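Local coordinates for protein HP0420 homologue (Helicobacter felis, PDB 3LW3) that is of unknown function but adopts the hotdog fold, a scaffold shared with many enzymes that act on acyl thioesters, at residues A64-A67 against A68-L72; P11-E14 against G15-V18. All blocks are in the same frame, centred on the assembly; numbering follows the deposited sequence.

Contact 1: residues A64-A67 against A68-L72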
# COMPACT_ATOMS: atom_id res chain seq x y z
N ALA B 64 -1.56 6.43 0.43
CA ALA B 64 -0.78 7.03 1.52
C ALA B 64 0.71 6.95 1.18
O ALA B 64 1.47 7.92 1.35
CB ALA B 64 -1.06 6.32 2.80
N SER B 65 1.12 5.81 0.65
CA SER B 65 2.51 5.55 0.24
C SER B 65 3.02 6.55 -0.81
O SER B 65 4.10 7.13 -0.68
CB SER B 65 2.67 4.10 -0.29
OG SER B 65 2.46 3.13 0.73
N PHE B 66 2.21 6.76 -1.84
CA PHE B 66 2.50 7.73 -2.86
C PHE B 66 2.62 9.11 -2.25
O PHE B 66 3.61 9.80 -2.53
CB PHE B 66 1.43 7.66 -3.93
CG PHE B 66 1.62 8.62 -5.06
CD1 PHE B 66 2.87 8.83 -5.66
CD2 PHE B 66 0.51 9.24 -5.62
CE1 PHE B 66 3.01 9.71 -6.73
CE2 PHE B 66 0.62 10.09 -6.69
CZ PHE B 66 1.89 10.37 -7.24
N ALA B 67 1.65 9.55 -1.43
CA ALA B 67 1.78 10.87 -0.73
C ALA B 67 3.14 10.98 0.01
O ALA B 67 3.86 12.00 -0.11
CB ALA B 67 0.67 11.11 0.30
N ALA B 68 3.45 9.94 0.79
CA ALA B 68 4.69 9.89 1.59
C ALA B 68 5.92 10.10 0.67
O ALA B 68 6.76 10.95 0.94
CB ALA B 68 4.78 8.58 2.33
N LEU B 69 6.02 9.34 -0.42
CA LEU B 69 7.15 9.48 -1.37
C LEU B 69 7.20 10.89 -1.96
O LEU B 69 8.27 11.46 -2.08
CB LEU B 69 7.08 8.39 -2.44
CG LEU B 69 7.46 7.01 -1.90
CD1 LEU B 69 7.02 5.78 -2.79
CD2 LEU B 69 8.98 7.00 -1.69
N CYS B 70 6.05 11.47 -2.31
CA CYS B 70 6.02 12.81 -2.87
C CYS B 70 6.46 13.92 -1.90
O CYS B 70 7.02 14.95 -2.32
CB CYS B 70 4.63 13.13 -3.42
SG CYS B 70 4.16 12.17 -4.84
N ALA B 71 6.25 13.73 -0.61
CA ALA B 71 6.65 14.72 0.38
C ALA B 71 8.18 14.89 0.41
O ALA B 71 8.66 16.01 0.64
CB ALA B 71 6.15 14.30 1.81
N LEU B 72 8.89 13.79 0.25
CA LEU B 72 10.36 13.81 0.22
C LEU B 72 10.88 14.10 -1.21
O LEU B 72 11.85 14.84 -1.39
CB LEU B 72 10.93 12.49 0.73
CG LEU B 72 12.44 12.39 0.73
CD1 LEU B 72 12.94 13.47 1.63
CD2 LEU B 72 12.79 11.02 1.22

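Contact 2: residues P11-E14 against G15-V18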
# COMPACT_ATOMS: atom_id res chain seq x y z
N PRO B 11 2.75 20.97 -16.25
CA PRO B 11 2.02 19.94 -15.48
C PRO B 11 2.57 19.93 -14.05
O PRO B 11 3.78 20.11 -13.88
CB PRO B 11 2.38 18.61 -16.18
CG PRO B 11 3.15 18.97 -17.42
CD PRO B 11 3.66 20.38 -17.25
N LEU B 12 1.69 19.73 -13.07
CA LEU B 12 2.11 19.58 -11.67
C LEU B 12 3.22 18.52 -11.54
O LEU B 12 4.16 18.66 -10.76
CB LEU B 12 0.89 19.24 -10.80
CG LEU B 12 1.20 18.91 -9.34
CD1 LEU B 12 1.38 20.20 -8.59
CD2 LEU B 12 0.05 18.07 -8.76
N GLU B 13 3.15 17.46 -12.33
CA GLU B 13 4.15 16.41 -12.23
C GLU B 13 5.52 16.80 -12.76
O GLU B 13 6.50 16.12 -12.51
CB GLU B 13 3.67 15.16 -12.94
CG GLU B 13 2.55 14.49 -12.23
CD GLU B 13 1.20 15.16 -12.49
OE1 GLU B 13 1.10 15.98 -13.47
OE2 GLU B 13 0.24 14.84 -11.73
N GLU B 14 5.61 17.90 -13.50
CA GLU B 14 6.89 18.28 -14.07
C GLU B 14 8.05 18.18 -13.06
O GLU B 14 9.09 17.62 -13.40
CB GLU B 14 6.82 19.69 -14.72
CG GLU B 14 8.01 20.05 -15.63
CD GLU B 14 7.94 19.35 -16.97
OE1 GLU B 14 6.83 19.31 -17.56
OE2 GLU B 14 8.98 18.84 -17.44
N GLY B 15 7.89 18.70 -11.83
CA GLY B 15 9.00 18.65 -10.87
C GLY B 15 9.02 17.41 -9.96
O GLY B 15 9.79 17.31 -8.98
N LEU B 16 8.17 16.45 -10.29
CA LEU B 16 8.05 15.26 -9.44
C LEU B 16 9.10 14.24 -9.88
O LEU B 16 9.11 13.79 -11.04
CB LEU B 16 6.65 14.69 -9.54
CG LEU B 16 6.43 13.51 -8.61
CD1 LEU B 16 6.34 14.03 -7.21
CD2 LEU B 16 5.16 12.80 -9.02
N LEU B 17 10.01 13.91 -8.96
CA LEU B 17 11.14 13.03 -9.23
C LEU B 17 10.90 11.57 -8.89
O LEU B 17 11.65 10.70 -9.36
CB LEU B 17 12.36 13.51 -8.42
CG LEU B 17 12.79 14.98 -8.62
CD1 LEU B 17 14.20 15.18 -8.06
CD2 LEU B 17 12.68 15.36 -10.08
N VAL B 18 9.89 11.29 -8.08
CA VAL B 18 9.68 9.94 -7.56
C VAL B 18 8.55 9.22 -8.31
O VAL B 18 7.65 9.83 -8.86
CB VAL B 18 9.44 10.02 -6.02
CG1 VAL B 18 8.09 10.65 -5.74
CG2 VAL B 18 9.63 8.65 -5.35
O HOH W 1 5.91 20.61 -10.62

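Contact 1: residues A64-A67 against A68-L72
Cys70 and Phe66 meet one helical turn apart, on a buried side of helix 57-72. Starting at Cys70, CB rests over the backbone of the preceding turn, 3.6 Å from both Phe66 O and Ala67 O. The next atom, SG, anti to its own carbonyl carbon and beside the backbone N (chi1 -67°), leans back along the helix toward Phe66. There it approaches the outer part of the ring, with SG only 3.3 Å from Phe66 CE1, while CD1 and CZ of the same ring flank this closest point. The sulfur lies 3.8 Å from the ring centroid and 33° off the ring normal, an oblique sulfur-aromatic contact. Phe66 does its share by placing CG anti to its backbone N (chi1 -180°), which brings the ring within reach of the sulfur. Beyond this pair, Phe66 packs on Cys27 and on His56 of the second subunit.

Beneath the side chains runs regular alpha-helical bonding: Ala68 N donates to Ala64 O at 2.9 Å, and Cys70 N to Phe66 O at 3.0 Å. The bond from Ala71 N to Ala67 O is more bent at its hydrogen. Leu69 folds its CB, CG and CD1 past Ser65 O, with CG at 3.6 Å, whereas Ser65 OG turns to Val61 O. Small residues occupy the sheet-facing side: Ala64, Ala67 and Ala71 touch strand 96-105, and Ala64 and Ala68 reach Phe128. A long helix laid against a curved antiparallel sheet in this way is the "sausage" of the hotdog fold.

Contact 2: residues P11-E14 against G15-V18
Helical phi and psi at Glu14, followed by a psi near zero (10°) at Gly15, as at the second corner of a type I turn, bend the chain back until Leu16 meets Glu13. The result is a type I beta-turn over Glu13-Leu16, closed by Leu16 N donating to Glu13 O at 2.8 Å. The N-H points well at its acceptor, yet the donor stands 55° out of the carbonyl plane, over its face. A second type I turn overlaps the first: Glu14 N reaches back to Pro11 O at 2.9 Å, with Leu12 and Glu13 at its corners. Two overlapping type I turns thus carry the chain from Pro11 to Leu16.

With CG anti to its backbone N (chi1 -176°), Leu16 brings CD2 alongside the aliphatic part of Glu13, 4.5 Å from Glu13 CG. Its CB sits 3.3 Å from Glu13 O, beside the oxygen already taken by the turn bond. Both residues also lean on Leu30 of strand 29-34, as does Leu12, so one side of the turns lies against the sheet edge. The Glu13 carboxylate leads away from Leu16 and bonds through OE2 to Gln24 NE2. Glu14 packs against Glu4 and Met5 of the N-terminal tail.

At the bend, Gly15 N lies 3.9 Å from Leu12 O, too far for a direct bond. A water joins them instead, donating to Leu12 O at 2.6 Å and accepting from Gly15 N at 3.0 Å.

Overall arrangement
The N-terminal loop of contact 2 comes before the helix of contact 1 in the chain, and their centres lie about 13 Å apart. The centre of contact 1 lies about 4 Å from the centre of the chain, that of contact 2 about 13 Å, near the surface. They nevertheless touch: Leu16 CD1 packs 3.7 Å from Cys70 SG, and Val18 CG1 lies 3.8 Å from Leu69 O. The loop thus packs on the last turn or so of helix 57-72, at Leu69 and Cys70. Both regions also reach the dimer partner, through Ser65 on Ala57 and Val18 on Glu51 of the second subunit. With the function unknown, neither can be assigned to an active site.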